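Local coordinates for putative lipase (Bacteroides thetaiotaomicron VPI-5482, PDB 3BZW), which probably hydrolyses ester bonds as a GDSL-type (SGNH) lipase or esterase, possibly acting on lysophospholipids, at residues A[47-52]-A[246-251]; A[167-172]-A[220-225]; A[171-176]-A[238-243]; A[214-219]-A[252-257]. All coordinates share one frame; numbering follows the deposited sequence.

Overall arrangement
Two of the four contacts, 1 and 4, use helix 245-258 of this SGNH-type fold; contacts 2 and 3 pair loops that lead toward it. Contacts 1 and 4 take successive turns of that helix, their centres about 11 Å apart: the first sets it against the start of helix 49-57, the second against strand end 214 and helix 216-219. Contacts 2 and 3 share Arg171 and Ser172, again about 11 Å between centres, so the loop leaving strand 162-166 lies first along 220-225 and then along 238-243. Contacts 3 and 4 are farthest apart, about 20 Å between centres. Along the chain the late segments run from the sheet edge past the probable active site to the final helix.

Contact 1: residues A[47-52]-A[246-251]; sequences KKYWDF and KGQERM
Gln248 presses into the start of helix 49-57, and this is the tight half of the contact. Its chain leaves with CG beside the backbone N and bends at chi2 (-74°), which brings OE1 to Tyr49 N at 2.8 Å. The bond is bent, 144° at the hydrogen, and the donor sits tilted from the amide's carbonyl plane. The same OE1 lies at the edge of the Tyr49 ring, 3.2 Å from CD2, with amide and ring nearly coplanar. Behind it, Gln248 CB is only 3.0 Å from Lys47 O, a buried carbonyl that has no polar partner in the model. Met251 CE closes this end 3.7 Å from Tyr49 CD2. Both side chains also reach Phe95 on strand 91-95, as expected where two helices share one face of the central parallel sheet in the SGNH alpha/beta/alpha fold. The solvent side begins beyond the buried Phe52 ring, at Glu249 and Lys47, both partly exposed. Glu249 CB lies 3.9 Å from the Phe52 ring centroid, a CH-pi contact over one face, and the extended chain carries the carboxylate onward, roughly stacked on the ring. The opposite face takes CD of Lys47, a residue whose NZ forms a salt bridge with Glu55. Phe266 of the second subunit packs against Glu249.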
loop_
_atom_site.group_PDB
_atom_site.type_symbol
_atom_site.label_atom_id
_atom_site.label_comp_id
_atom_site.label_asym_id
_atom_site.label_seq_id
_atom_site.Cartn_x
_atom_site.Cartn_y
_atom_site.Cartn_z
ATOM N N LYS A 47 -13.599 38.091 25.047
ATOM C CA LYS A 47 -13.107 39.100 24.115
ATOM C C LYS A 47 -12.801 38.280 22.865
ATOM O O LYS A 47 -11.995 37.347 22.912
ATOM C CB LYS A 47 -11.837 39.759 24.656
ATOM C CG LYS A 47 -11.287 40.878 23.783
ATOM C CD LYS A 47 -10.137 41.591 24.478
ATOM C CE LYS A 47 -9.590 42.726 23.629
ATOM N NZ LYS A 47 -8.456 43.414 24.307
ATOM N N LYS A 48 -13.457 38.617 21.757
ATOM C CA LYS A 48 -13.288 37.871 20.510
ATOM C C LYS A 48 -12.041 38.184 19.682
ATOM O O LYS A 48 -11.461 39.269 19.782
ATOM C CB LYS A 48 -14.548 38.016 19.648
ATOM C CG LYS A 48 -15.767 37.256 20.198
ATOM C CD LYS A 48 -16.345 37.902 21.464
ATOM C CE LYS A 48 -17.483 37.070 22.049
ATOM N NZ LYS A 48 -18.123 37.729 23.234
ATOM N N TYR A 49 -11.646 37.220 18.854
ATOM C CA TYR A 49 -10.452 37.357 18.032
ATOM C C TYR A 49 -10.400 38.628 17.186
ATOM O O TYR A 49 -9.336 39.232 17.045
ATOM C CB TYR A 49 -10.275 36.109 17.152
ATOM C CG TYR A 49 -11.312 35.925 16.066
ATOM C CD1 TYR A 49 -11.109 36.445 14.789
ATOM C CD2 TYR A 49 -12.487 35.212 16.307
ATOM C CE1 TYR A 49 -12.047 36.257 13.773
ATOM C CE2 TYR A 49 -13.436 35.020 15.298
ATOM C CZ TYR A 49 -13.207 35.543 14.036
ATOM O OH TYR A 49 -14.127 35.347 13.031
ATOM N N TRP A 50 -11.531 39.047 16.629
ATOM C CA TRP A 50 -11.535 40.258 15.815
ATOM C C TRP A 50 -11.321 41.514 16.655
ATOM O O TRP A 50 -10.923 42.561 16.139
ATOM C CB TRP A 50 -12.835 40.375 15.008
ATOM C CG TRP A 50 -14.074 39.986 15.751
ATOM C CD1 TRP A 50 -14.731 38.790 15.681
ATOM C CD2 TRP A 50 -14.799 40.787 16.686
ATOM N NE1 TRP A 50 -15.823 38.796 16.515
ATOM C CE2 TRP A 50 -15.888 40.011 17.145
ATOM C CE3 TRP A 50 -14.637 42.088 17.182
ATOM C CZ2 TRP A 50 -16.810 40.491 18.079
ATOM C CZ3 TRP A 50 -15.559 42.567 18.114
ATOM C CH2 TRP A 50 -16.631 41.766 18.551
ATOM N N ASP A 51 -11.579 41.406 17.955
ATOM C CA ASP A 51 -11.397 42.534 18.861
ATOM C C ASP A 51 -9.895 42.710 19.111
ATOM O O ASP A 51 -9.396 43.829 19.243
ATOM C CB ASP A 51 -12.117 42.265 20.183
ATOM C CG ASP A 51 -12.687 43.524 20.800
ATOM O OD1 ASP A 51 -11.986 44.557 20.800
ATOM O OD2 ASP A 51 -13.832 43.480 21.293
ATOM N N PHE A 52 -9.177 41.593 19.176
ATOM C CA PHE A 52 -7.734 41.633 19.380
ATOM C C PHE A 52 -7.057 42.163 18.122
ATOM O O PHE A 52 -6.087 42.918 18.200
ATOM C CB PHE A 52 -7.200 40.238 19.701
ATOM C CG PHE A 52 -7.453 39.805 21.114
ATOM C CD1 PHE A 52 -6.725 40.361 22.165
ATOM C CD2 PHE A 52 -8.413 38.839 21.397
ATOM C CE1 PHE A 52 -6.947 39.961 23.485
ATOM C CE2 PHE A 52 -8.647 38.427 22.714
ATOM C CZ PHE A 52 -7.911 38.989 23.759
ATOM N N LYS A 246 -8.800 33.571 26.523
ATOM C CA LYS A 246 -7.444 33.071 26.308
ATOM C C LYS A 246 -7.362 32.351 24.960
ATOM O O LYS A 246 -6.380 32.497 24.233
ATOM C CB LYS A 246 -7.034 32.127 27.449
ATOM C CG LYS A 246 -5.545 31.746 27.458
ATOM C CD LYS A 246 -5.199 30.886 28.672
ATOM C CE LYS A 246 -3.705 30.579 28.741
ATOM N NZ LYS A 246 -2.888 31.809 28.958
ATOM N N GLY A 247 -8.406 31.592 24.624
ATOM C CA GLY A 247 -8.433 30.874 23.358
ATOM C C GLY A 247 -8.608 31.816 22.179
ATOM O O GLY A 247 -8.007 31.623 21.119
ATOM N N GLN A 248 -9.438 32.836 22.370
ATOM C CA GLN A 248 -9.692 33.834 21.332
ATOM C C GLN A 248 -8.410 34.607 21.023
ATOM O O GLN A 248 -8.169 34.994 19.878
ATOM C CB GLN A 248 -10.775 34.814 21.797
ATOM C CG GLN A 248 -12.189 34.242 21.852
ATOM C CD GLN A 248 -12.812 34.055 20.474
ATOM O OE1 GLN A 248 -12.358 34.635 19.488
ATOM N NE2 GLN A 248 -13.869 33.253 20.408
ATOM N N GLU A 249 -7.590 34.832 22.045
ATOM C CA GLU A 249 -6.347 35.561 21.854
ATOM C C GLU A 249 -5.315 34.705 21.116
ATOM O O GLU A 249 -4.569 35.211 20.278
ATOM C CB GLU A 249 -5.798 36.048 23.205
ATOM C CG GLU A 249 -4.465 36.781 23.097
ATOM C CD GLU A 249 -4.216 37.754 24.244
ATOM O OE1 GLU A 249 -4.654 37.477 25.380
ATOM O OE2 GLU A 249 -3.563 38.795 24.007
ATOM N N ARG A 250 -5.268 33.409 21.417
ATOM C CA ARG A 250 -4.328 32.535 20.722
ATOM C C ARG A 250 -4.776 32.452 19.261
ATOM O O ARG A 250 -3.953 32.456 18.343
ATOM C CB ARG A 250 -4.301 31.142 21.369
ATOM C CG ARG A 250 -3.443 30.131 20.609
ATOM C CD ARG A 250 -2.916 29.015 21.499
ATOM N NE ARG A 250 -2.119 28.063 20.723
ATOM C CZ ARG A 250 -1.247 27.205 21.244
ATOM N NH1 ARG A 250 -1.041 27.167 22.557
ATOM N NH2 ARG A 250 -0.572 26.387 20.445
HETATM N N MSE A 251 -6.088 32.398 19.052
HETATM C CA MSE A 251 -6.654 32.352 17.702
HETATM C C MSE A 251 -6.266 33.609 16.924
HETATM O O MSE A 251 -5.797 33.535 15.786
HETATM C CB MSE A 251 -8.181 32.268 17.773
HETATM C CG MSE A 251 -8.725 30.900 18.148
HETATM SE SE MSE A 251 -10.579 30.990 18.731
HETATM C CE MSE A 251 -11.327 31.863 17.182
#

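Contact 2: residues A[167-172]-A[220-225]; sequences TPLHRS and TGMNPM
Pro224 lies along the backbone of 170-172. Its CD sits 3.7 Å from His170 CB, CG meets Arg171 CA at 3.5 Å, and CB faces Ser172 CB. Farther back, the Leu169 and Thr220 side chains cross at about a right angle, CD2 of the leucine 3.9 Å from CG2 of the threonine. The His170 ring and the Asn223 amide lean on each other with planes 38° apart; Asn223 ND2 binds Trp209 O of the second subunit. The touching parts, 169-172 and 220-225, run in nearly the same direction, 17° apart, in loops that follow strand 162-166 and helix 216-219 of the SGNH fold. Polar links between them go through water. Water 1 accepts from His170 N at 2.9 Å and donates to Met222 O at 2.8 Å. Ser172 OG, turned opposite its backbone N (chi1 -172°), reaches water 2, which joins it to Pro224 O, 2.7 Å from each. Within 220-225, Asn223 OD1 receives Met225 N at 2.9 Å, an Asx turn that bends the chain round Pro224. The donor stands well above the carbonyl plane.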
loop_
_atom_site.group_PDB
_atom_site.type_symbol
_atom_site.label_atom_id
_atom_site.label_comp_id
_atom_site.label_asym_id
_atom_site.label_seq_id
_atom_site.Cartn_x
_atom_site.Cartn_y
_atom_site.Cartn_z
ATOM N N THR A 167 -10.973 26.959 8.636
ATOM C CA THR A 167 -11.552 25.674 8.996
ATOM C C THR A 167 -11.998 25.693 10.457
ATOM O O THR A 167 -11.414 26.386 11.292
ATOM C CB THR A 167 -10.549 24.509 8.798
ATOM O OG1 THR A 167 -9.308 24.818 9.444
ATOM C CG2 THR A 167 -10.305 24.263 7.311
ATOM N N PRO A 168 -13.051 24.929 10.781
ATOM C CA PRO A 168 -13.598 24.839 12.138
ATOM C C PRO A 168 -12.560 24.318 13.136
ATOM O O PRO A 168 -11.675 23.539 12.772
ATOM C CB PRO A 168 -14.769 23.873 11.975
ATOM C CG PRO A 168 -15.196 24.084 10.542
ATOM C CD PRO A 168 -13.867 24.159 9.829
ATOM N N LEU A 169 -12.676 24.750 14.387
ATOM C CA LEU A 169 -11.749 24.332 15.441
ATOM C C LEU A 169 -12.118 22.965 16.001
ATOM O O LEU A 169 -13.263 22.536 15.884
ATOM C CB LEU A 169 -11.775 25.338 16.596
ATOM C CG LEU A 169 -11.511 26.808 16.270
ATOM C CD1 LEU A 169 -11.685 27.648 17.530
ATOM C CD2 LEU A 169 -10.109 26.957 15.703
ATOM N N HIS A 170 -11.143 22.284 16.604
ATOM C CA HIS A 170 -11.412 20.996 17.231
ATOM C C HIS A 170 -12.433 21.329 18.313
ATOM O O HIS A 170 -12.465 22.452 18.816
ATOM C CB HIS A 170 -10.139 20.400 17.847
ATOM C CG HIS A 170 -9.318 19.611 16.872
ATOM N ND1 HIS A 170 -8.519 20.201 15.918
ATOM C CD2 HIS A 170 -9.221 18.274 16.669
ATOM C CE1 HIS A 170 -7.965 19.265 15.168
ATOM N NE2 HIS A 170 -8.375 18.087 15.601
ATOM N N ARG A 171 -13.259 20.358 18.678
ATOM C CA ARG A 171 -14.314 20.613 19.649
ATOM C C ARG A 171 -14.592 19.436 20.562
ATOM O O ARG A 171 -14.450 18.285 20.160
ATOM C CB ARG A 171 -15.594 20.956 18.893
ATOM C CG ARG A 171 -15.912 19.949 17.792
ATOM C CD ARG A 171 -17.232 20.259 17.116
ATOM N NE ARG A 171 -18.349 19.994 18.012
ATOM C CZ ARG A 171 -19.527 20.599 17.935
ATOM N NH1 ARG A 171 -19.748 21.512 16.997
ATOM N NH2 ARG A 171 -20.481 20.294 18.801
ATOM N N SER A 172 -15.010 19.730 21.790
ATOM C CA SER A 172 -15.333 18.677 22.737
ATOM C C SER A 172 -16.779 18.832 23.209
ATOM O O SER A 172 -17.574 19.530 22.575
ATOM C CB SER A 172 -14.362 18.688 23.921
ATOM O OG SER A 172 -14.578 17.554 24.748
ATOM N N THR A 220 -4.011 26.669 14.962
ATOM C CA THR A 220 -4.263 27.291 16.265
ATOM C C THR A 220 -3.615 26.431 17.353
ATOM O O THR A 220 -3.262 26.924 18.428
ATOM C CB THR A 220 -5.774 27.401 16.584
ATOM O OG1 THR A 220 -6.356 26.092 16.609
ATOM C CG2 THR A 220 -6.482 28.248 15.538
ATOM N N GLY A 221 -3.466 25.141 17.062
ATOM C CA GLY A 221 -2.867 24.227 18.017
ATOM C C GLY A 221 -3.752 24.014 19.233
ATOM O O GLY A 221 -3.287 23.570 20.278
HETATM N N MSE A 222 -5.034 24.329 19.096
HETATM C CA MSE A 222 -5.979 24.185 20.202
HETATM C C MSE A 222 -6.889 22.965 20.048
HETATM O O MSE A 222 -7.737 22.926 19.157
HETATM C CB MSE A 222 -6.830 25.460 20.324
HETATM C CG MSE A 222 -6.065 26.674 20.848
HETATM SE SE MSE A 222 -6.939 28.385 20.500
HETATM C CE MSE A 222 -8.769 27.879 20.904
ATOM N N ASN A 223 -6.720 21.979 20.928
ATOM C CA ASN A 223 -7.532 20.761 20.887
ATOM C C ASN A 223 -8.164 20.483 22.249
ATOM O O ASN A 223 -7.495 19.999 23.165
ATOM C CB ASN A 223 -6.660 19.567 20.481
ATOM C CG ASN A 223 -7.472 18.318 20.188
ATOM O OD1 ASN A 223 -8.653 18.228 20.537
ATOM N ND2 ASN A 223 -6.837 17.340 19.550
ATOM N N PRO A 224 -9.469 20.773 22.400
ATOM C CA PRO A 224 -10.154 20.537 23.674
ATOM C C PRO A 224 -10.244 19.055 24.062
ATOM O O PRO A 224 -10.641 18.727 25.180
ATOM C CB PRO A 224 -11.523 21.189 23.456
ATOM C CG PRO A 224 -11.762 20.975 21.995
ATOM C CD PRO A 224 -10.406 21.289 21.384
HETATM N N MSE A 225 -9.873 18.166 23.143
HETATM C CA MSE A 225 -9.898 16.738 23.435
HETATM C C MSE A 225 -8.727 16.387 24.351
HETATM O O MSE A 225 -8.676 15.302 24.920
HETATM C CB MSE A 225 -9.842 15.915 22.141
HETATM C CG MSE A 225 -11.114 15.984 21.308
HETATM SE SE MSE A 225 -12.730 15.435 22.260
HETATM C CE MSE A 225 -12.471 13.515 22.178
HETATM O O HOH W 1 -8.530 23.605 16.510
HETATM O O HOH W 2 -12.448 17.119 26.378
#

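Contact 3: residues A[171-176]-A[238-243]; sequences RSLANF and YDRLHP. With ACT (acetate ion), chain G.
Leu173 lays CD2 over the centre of one guanidinium face of Arg240, 3.7 Å from CZ; the arginine is extended from CG to NE, and NE goes on to Ala236 O. Three backbone bonds fix the register round a single beta bridge of Ala174 with Asp239: Ser172 N to Arg240 O, Arg240 N to Leu173 O at 2.8 Å, and Asn175 N to Tyr238 O. Leu241 CD1 covers a face of the Arg171 guanidinium, which is hydrogen-bonded to Gln182 and Thr98. Phe176 turns its rim to Asp239, CE1 being 3.3 Å from OD2 in the ring plane, with ring and carboxylate nearly perpendicular. Asp239 is gripped firmly: OD1 accepts from Leu241 N and His242 N, and the syn lone pair of OD2 takes His242 ND1 at 2.7 Å. Tyr42 OH also bonds OD2. His242 NE2 holds, at 2.9 Å, O of an acetate ion, probably from the crystallisation liquor, that also binds Ser35 N, Gly68 N and Asn99 ND2. The arrangement is consistent with the Asp-x-x-His motif of SGNH hydrolases beside their oxyanion hole.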
loop_
_atom_site.group_PDB
_atom_site.type_symbol
_atom_site.label_atom_id
_atom_site.label_comp_id
_atom_site.label_asym_id
_atom_site.label_seq_id
_atom_site.Cartn_x
_atom_site.Cartn_y
_atom_site.Cartn_z
ATOM N N ARG A 171 -13.259 20.358 18.678
ATOM C CA ARG A 171 -14.314 20.613 19.649
ATOM C C ARG A 171 -14.592 19.436 20.562
ATOM O O ARG A 171 -14.450 18.285 20.160
ATOM C CB ARG A 171 -15.594 20.956 18.893
ATOM C CG ARG A 171 -15.912 19.949 17.792
ATOM C CD ARG A 171 -17.232 20.259 17.116
ATOM N NE ARG A 171 -18.349 19.994 18.012
ATOM C CZ ARG A 171 -19.527 20.599 17.935
ATOM N NH1 ARG A 171 -19.748 21.512 16.997
ATOM N NH2 ARG A 171 -20.481 20.294 18.801
ATOM N N SER A 172 -15.010 19.730 21.790
ATOM C CA SER A 172 -15.333 18.677 22.737
ATOM C C SER A 172 -16.779 18.832 23.209
ATOM O O SER A 172 -17.574 19.530 22.575
ATOM C CB SER A 172 -14.362 18.688 23.921
ATOM O OG SER A 172 -14.578 17.554 24.748
ATOM N N LEU A 173 -17.119 18.191 24.321
ATOM C CA LEU A 173 -18.487 18.220 24.829
ATOM C C LEU A 173 -19.061 19.598 25.140
ATOM O O LEU A 173 -18.345 20.524 25.512
ATOM C CB LEU A 173 -18.593 17.327 26.071
ATOM C CG LEU A 173 -17.908 17.812 27.352
ATOM C CD1 LEU A 173 -18.864 18.696 28.134
ATOM C CD2 LEU A 173 -17.500 16.619 28.198
ATOM N N ALA A 174 -20.374 19.717 24.975
ATOM C CA ALA A 174 -21.086 20.957 25.262
ATOM C C ALA A 174 -22.496 20.600 25.720
ATOM O O ALA A 174 -23.191 19.818 25.072
ATOM C CB ALA A 174 -21.144 21.850 24.024
ATOM N N ASN A 175 -22.908 21.171 26.843
ATOM C CA ASN A 175 -24.230 20.917 27.396
ATOM C C ASN A 175 -24.875 22.260 27.723
ATOM O O ASN A 175 -24.487 22.921 28.684
ATOM C CB ASN A 175 -24.101 20.041 28.650
ATOM C CG ASN A 175 -25.413 19.889 29.403
ATOM O OD1 ASN A 175 -26.487 19.840 28.804
ATOM N ND2 ASN A 175 -25.326 19.796 30.727
ATOM N N PHE A 176 -25.852 22.659 26.913
ATOM C CA PHE A 176 -26.530 23.941 27.100
ATOM C C PHE A 176 -28.004 23.803 27.473
ATOM O O PHE A 176 -28.824 24.659 27.128
ATOM C CB PHE A 176 -26.414 24.777 25.822
ATOM C CG PHE A 176 -25.000 24.964 25.342
ATOM C CD1 PHE A 176 -24.071 25.651 26.122
ATOM C CD2 PHE A 176 -24.592 24.445 24.116
ATOM C CE1 PHE A 176 -22.754 25.814 25.685
ATOM C CE2 PHE A 176 -23.277 24.605 23.670
ATOM C CZ PHE A 176 -22.356 25.290 24.457
ATOM N N TYR A 238 -19.190 22.215 31.262
ATOM C CA TYR A 238 -20.338 22.289 30.366
ATOM C C TYR A 238 -20.103 22.833 28.958
ATOM O O TYR A 238 -20.980 22.713 28.099
ATOM C CB TYR A 238 -21.431 23.130 31.033
ATOM C CG TYR A 238 -21.815 22.640 32.414
ATOM C CD1 TYR A 238 -22.837 21.706 32.592
ATOM C CD2 TYR A 238 -21.129 23.087 33.543
ATOM C CE1 TYR A 238 -23.168 21.230 33.874
ATOM C CE2 TYR A 238 -21.447 22.621 34.817
ATOM C CZ TYR A 238 -22.466 21.696 34.977
ATOM O OH TYR A 238 -22.773 21.248 36.245
ATOM N N ASP A 239 -18.950 23.443 28.715
ATOM C CA ASP A 239 -18.699 24.013 27.397
ATOM C C ASP A 239 -17.252 23.899 26.939
ATOM O O ASP A 239 -16.426 24.765 27.232
ATOM C CB ASP A 239 -19.122 25.486 27.377
ATOM C CG ASP A 239 -19.173 26.057 25.969
ATOM O OD1 ASP A 239 -18.645 25.404 25.042
ATOM O OD2 ASP A 239 -19.735 27.158 25.790
ATOM N N ARG A 240 -16.962 22.824 26.213
ATOM C CA ARG A 240 -15.630 22.585 25.679
ATOM C C ARG A 240 -15.687 22.809 24.170
ATOM O O ARG A 240 -14.902 22.235 23.412
ATOM C CB ARG A 240 -15.182 21.153 25.995
ATOM C CG ARG A 240 -15.190 20.835 27.481
ATOM C CD ARG A 240 -14.619 19.457 27.773
ATOM N NE ARG A 240 -14.841 19.083 29.167
ATOM C CZ ARG A 240 -14.441 17.940 29.708
ATOM N NH1 ARG A 240 -13.789 17.048 28.971
ATOM N NH2 ARG A 240 -14.700 17.685 30.986
ATOM N N LEU A 241 -16.635 23.649 23.756
ATOM C CA LEU A 241 -16.840 23.991 22.347
ATOM C C LEU A 241 -16.403 25.428 22.065
ATOM O O LEU A 241 -15.633 25.684 21.140
ATOM C CB LEU A 241 -18.321 23.827 21.971
ATOM C CG LEU A 241 -18.817 24.452 20.656
ATOM C CD1 LEU A 241 -18.135 23.776 19.465
ATOM C CD2 LEU A 241 -20.332 24.304 20.554
ATOM N N HIS A 242 -16.892 26.366 22.869
ATOM C CA HIS A 242 -16.544 27.768 22.672
ATOM C C HIS A 242 -15.274 28.191 23.403
ATOM O O HIS A 242 -15.133 27.984 24.610
ATOM C CB HIS A 242 -17.698 28.672 23.114
ATOM C CG HIS A 242 -19.008 28.341 22.468
ATOM N ND1 HIS A 242 -20.071 27.814 23.169
ATOM C CD2 HIS A 242 -19.432 28.482 21.190
ATOM C CE1 HIS A 242 -21.096 27.651 22.353
ATOM N NE2 HIS A 242 -20.736 28.049 21.146
ATOM N N PRO A 243 -14.323 28.784 22.670
ATOM C CA PRO A 243 -13.071 29.236 23.276
ATOM C C PRO A 243 -13.336 30.376 24.265
ATOM O O PRO A 243 -14.302 31.137 24.103
ATOM C CB PRO A 243 -12.265 29.723 22.074
ATOM C CG PRO A 243 -12.772 28.869 20.952
ATOM C CD PRO A 243 -14.256 28.872 21.201
HETATM C C ACT G . -21.933 27.940 17.762
HETATM O O ACT G . -22.394 27.635 18.848
HETATM O OXT ACT G . -22.571 28.659 17.013
HETATM C CH3 ACT G . -20.570 27.443 17.353
HETATM O O HOH W 2 -12.448 17.119 26.378
#

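Contact 4: residues A[214-219]-A[252-257]; sequences IDFNAV and ARTLMY
Ile214, at the end of an edge strand of the parallel sheet, points its CD1 at Leu255 CD1, 4.1 Å away, the two side chains crossing at about a right angle. This is sheet-to-helix packing of the alpha/beta/alpha kind: strand 213-214 and the short helix 216-219 after it both lie against helix 245-258. Asp215 makes the corner between them, the centre of an inverse gamma turn, with Phe216 N bonded to Ile214 O at 2.8 Å. It also occupies the N-cap position, and its carboxylate turns elsewhere, to Lys203 and Thr167. Phe216 then reaches with its ring toward helix 245-258. Its first torsion is unusual, chi1 -134°, and sends CE1 between Leu255 CD1, at 4.0 Å, and Thr254 CG2, at 4.1 Å; both methyls approach the ring obliquely. The ring also meets Phe95 edge-to-face, which ties this short helix to the core of the sheet. One turn on, Val219 closes the contact with CG2 set 3.8 Å from Thr254 CG2. With that threonine methyl directed at Val219, OG1 is left beside the backbone N (chi1 -65°), where it bonds Arg250 O one turn earlier. At this last step the link becomes polar: water 3 donates to Val219 O at 2.7 Å and to Thr254 OG1 at 2.8 Å.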
loop_
_atom_site.group_PDB
_atom_site.type_symbol
_atom_site.label_atom_id
_atom_site.label_comp_id
_atom_site.label_asym_id
_atom_site.label_seq_id
_atom_site.Cartn_x
_atom_site.Cartn_y
_atom_site.Cartn_z
ATOM N N ILE A 214 -7.185 29.034 5.358
ATOM C CA ILE A 214 -6.240 28.963 6.461
ATOM C C ILE A 214 -6.760 27.800 7.306
ATOM O O ILE A 214 -7.889 27.837 7.794
ATOM C CB ILE A 214 -6.228 30.272 7.286
ATOM C CG1 ILE A 214 -5.625 31.401 6.442
ATOM C CG2 ILE A 214 -5.424 30.084 8.574
ATOM C CD1 ILE A 214 -5.535 32.726 7.160
ATOM N N ASP A 215 -5.946 26.759 7.450
ATOM C CA ASP A 215 -6.355 25.577 8.200
ATOM C C ASP A 215 -6.275 25.814 9.703
ATOM O O ASP A 215 -5.436 25.238 10.400
ATOM C CB ASP A 215 -5.488 24.382 7.793
ATOM C CG ASP A 215 -6.079 23.052 8.236
ATOM O OD1 ASP A 215 -7.221 23.037 8.744
ATOM O OD2 ASP A 215 -5.401 22.018 8.070
ATOM N N PHE A 216 -7.173 26.670 10.179
ATOM C CA PHE A 216 -7.278 27.054 11.579
ATOM C C PHE A 216 -7.356 25.832 12.493
ATOM O O PHE A 216 -6.788 25.825 13.590
ATOM C CB PHE A 216 -8.523 27.929 11.756
ATOM C CG PHE A 216 -8.289 29.170 12.569
ATOM C CD1 PHE A 216 -7.126 29.921 12.406
ATOM C CD2 PHE A 216 -9.250 29.614 13.474
ATOM C CE1 PHE A 216 -6.925 31.092 13.126
ATOM C CE2 PHE A 216 -9.058 30.787 14.202
ATOM C CZ PHE A 216 -7.894 31.527 14.027
ATOM N N ASN A 217 -8.062 24.805 12.029
ATOM C CA ASN A 217 -8.230 23.561 12.774
ATOM C C ASN A 217 -6.885 23.038 13.268
ATOM O O ASN A 217 -6.778 22.527 14.386
ATOM C CB ASN A 217 -8.899 22.520 11.876
ATOM C CG ASN A 217 -9.132 21.198 12.582
ATOM O OD1 ASN A 217 -8.318 20.280 12.486
ATOM N ND2 ASN A 217 -10.246 21.097 13.302
ATOM N N ALA A 218 -5.856 23.176 12.441
ATOM C CA ALA A 218 -4.532 22.710 12.826
ATOM C C ALA A 218 -3.610 23.797 13.389
ATOM O O ALA A 218 -3.038 23.621 14.461
ATOM C CB ALA A 218 -3.852 22.032 11.637
ATOM N N VAL A 219 -3.472 24.917 12.681
ATOM C CA VAL A 219 -2.549 25.964 13.120
ATOM C C VAL A 219 -2.777 26.650 14.463
ATOM O O VAL A 219 -1.820 27.158 15.054
ATOM C CB VAL A 219 -2.362 27.046 12.030
ATOM C CG1 VAL A 219 -1.762 26.406 10.780
ATOM C CG2 VAL A 219 -3.687 27.723 11.708
ATOM N N ALA A 252 -6.468 34.764 17.552
ATOM C CA ALA A 252 -6.157 36.048 16.928
ATOM C C ALA A 252 -4.676 36.179 16.605
ATOM O O ALA A 252 -4.301 36.625 15.516
ATOM C CB ALA A 252 -6.600 37.195 17.842
ATOM N N ARG A 253 -3.825 35.784 17.546
ATOM C CA ARG A 253 -2.389 35.879 17.322
ATOM C C ARG A 253 -1.973 34.943 16.186
ATOM O O ARG A 253 -1.077 35.257 15.397
ATOM C CB ARG A 253 -1.627 35.525 18.599
ATOM C CG ARG A 253 -0.248 36.144 18.652
ATOM C CD ARG A 253 -0.340 37.638 18.898
ATOM N NE ARG A 253 0.883 38.317 18.485
ATOM C CZ ARG A 253 1.099 39.620 18.629
ATOM N NH1 ARG A 253 0.172 40.392 19.187
ATOM N NH2 ARG A 253 2.238 40.153 18.204
ATOM N N THR A 254 -2.627 33.790 16.109
ATOM C CA THR A 254 -2.333 32.821 15.056
ATOM C C THR A 254 -2.731 33.452 13.730
ATOM O O THR A 254 -1.964 33.466 12.769
ATOM C CB THR A 254 -3.147 31.523 15.255
ATOM O OG1 THR A 254 -2.726 30.880 16.464
ATOM C CG2 THR A 254 -2.947 30.568 14.082
ATOM N N LEU A 255 -3.941 33.991 13.703
ATOM C CA LEU A 255 -4.488 34.629 12.514
ATOM C C LEU A 255 -3.591 35.777 12.053
ATOM O O LEU A 255 -3.361 35.960 10.856
ATOM C CB LEU A 255 -5.897 35.136 12.836
ATOM C CG LEU A 255 -6.895 35.391 11.712
ATOM C CD1 LEU A 255 -6.881 34.241 10.715
ATOM C CD2 LEU A 255 -8.283 35.560 12.330
HETATM N N MSE A 256 -3.075 36.543 13.008
HETATM C CA MSE A 256 -2.214 37.667 12.680
HETATM C C MSE A 256 -1.037 37.264 11.799
HETATM O O MSE A 256 -0.762 37.908 10.788
HETATM C CB MSE A 256 -1.688 38.329 13.952
HETATM C CG MSE A 256 -0.884 39.586 13.684
HETATM SE SE MSE A 256 -0.354 40.489 15.318
HETATM C CE MSE A 256 1.509 40.746 14.912
ATOM N N TYR A 257 -0.347 36.194 12.170
ATOM C CA TYR A 257 0.803 35.755 11.388
ATOM C C TYR A 257 0.459 34.904 10.171
ATOM O O TYR A 257 1.218 34.871 9.204
ATOM C CB TYR A 257 1.799 35.045 12.303
ATOM C CG TYR A 257 2.430 36.027 13.258
ATOM C CD1 TYR A 257 3.443 36.885 12.832
ATOM C CD2 TYR A 257 1.946 36.173 14.559
ATOM C CE1 TYR A 257 3.955 37.868 13.675
ATOM C CE2 TYR A 257 2.447 37.153 15.405
ATOM C CZ TYR A 257 3.447 37.997 14.959
ATOM O OH TYR A 257 3.928 38.977 15.788
HETATM O O HOH W 3 -0.447 29.302 16.041
#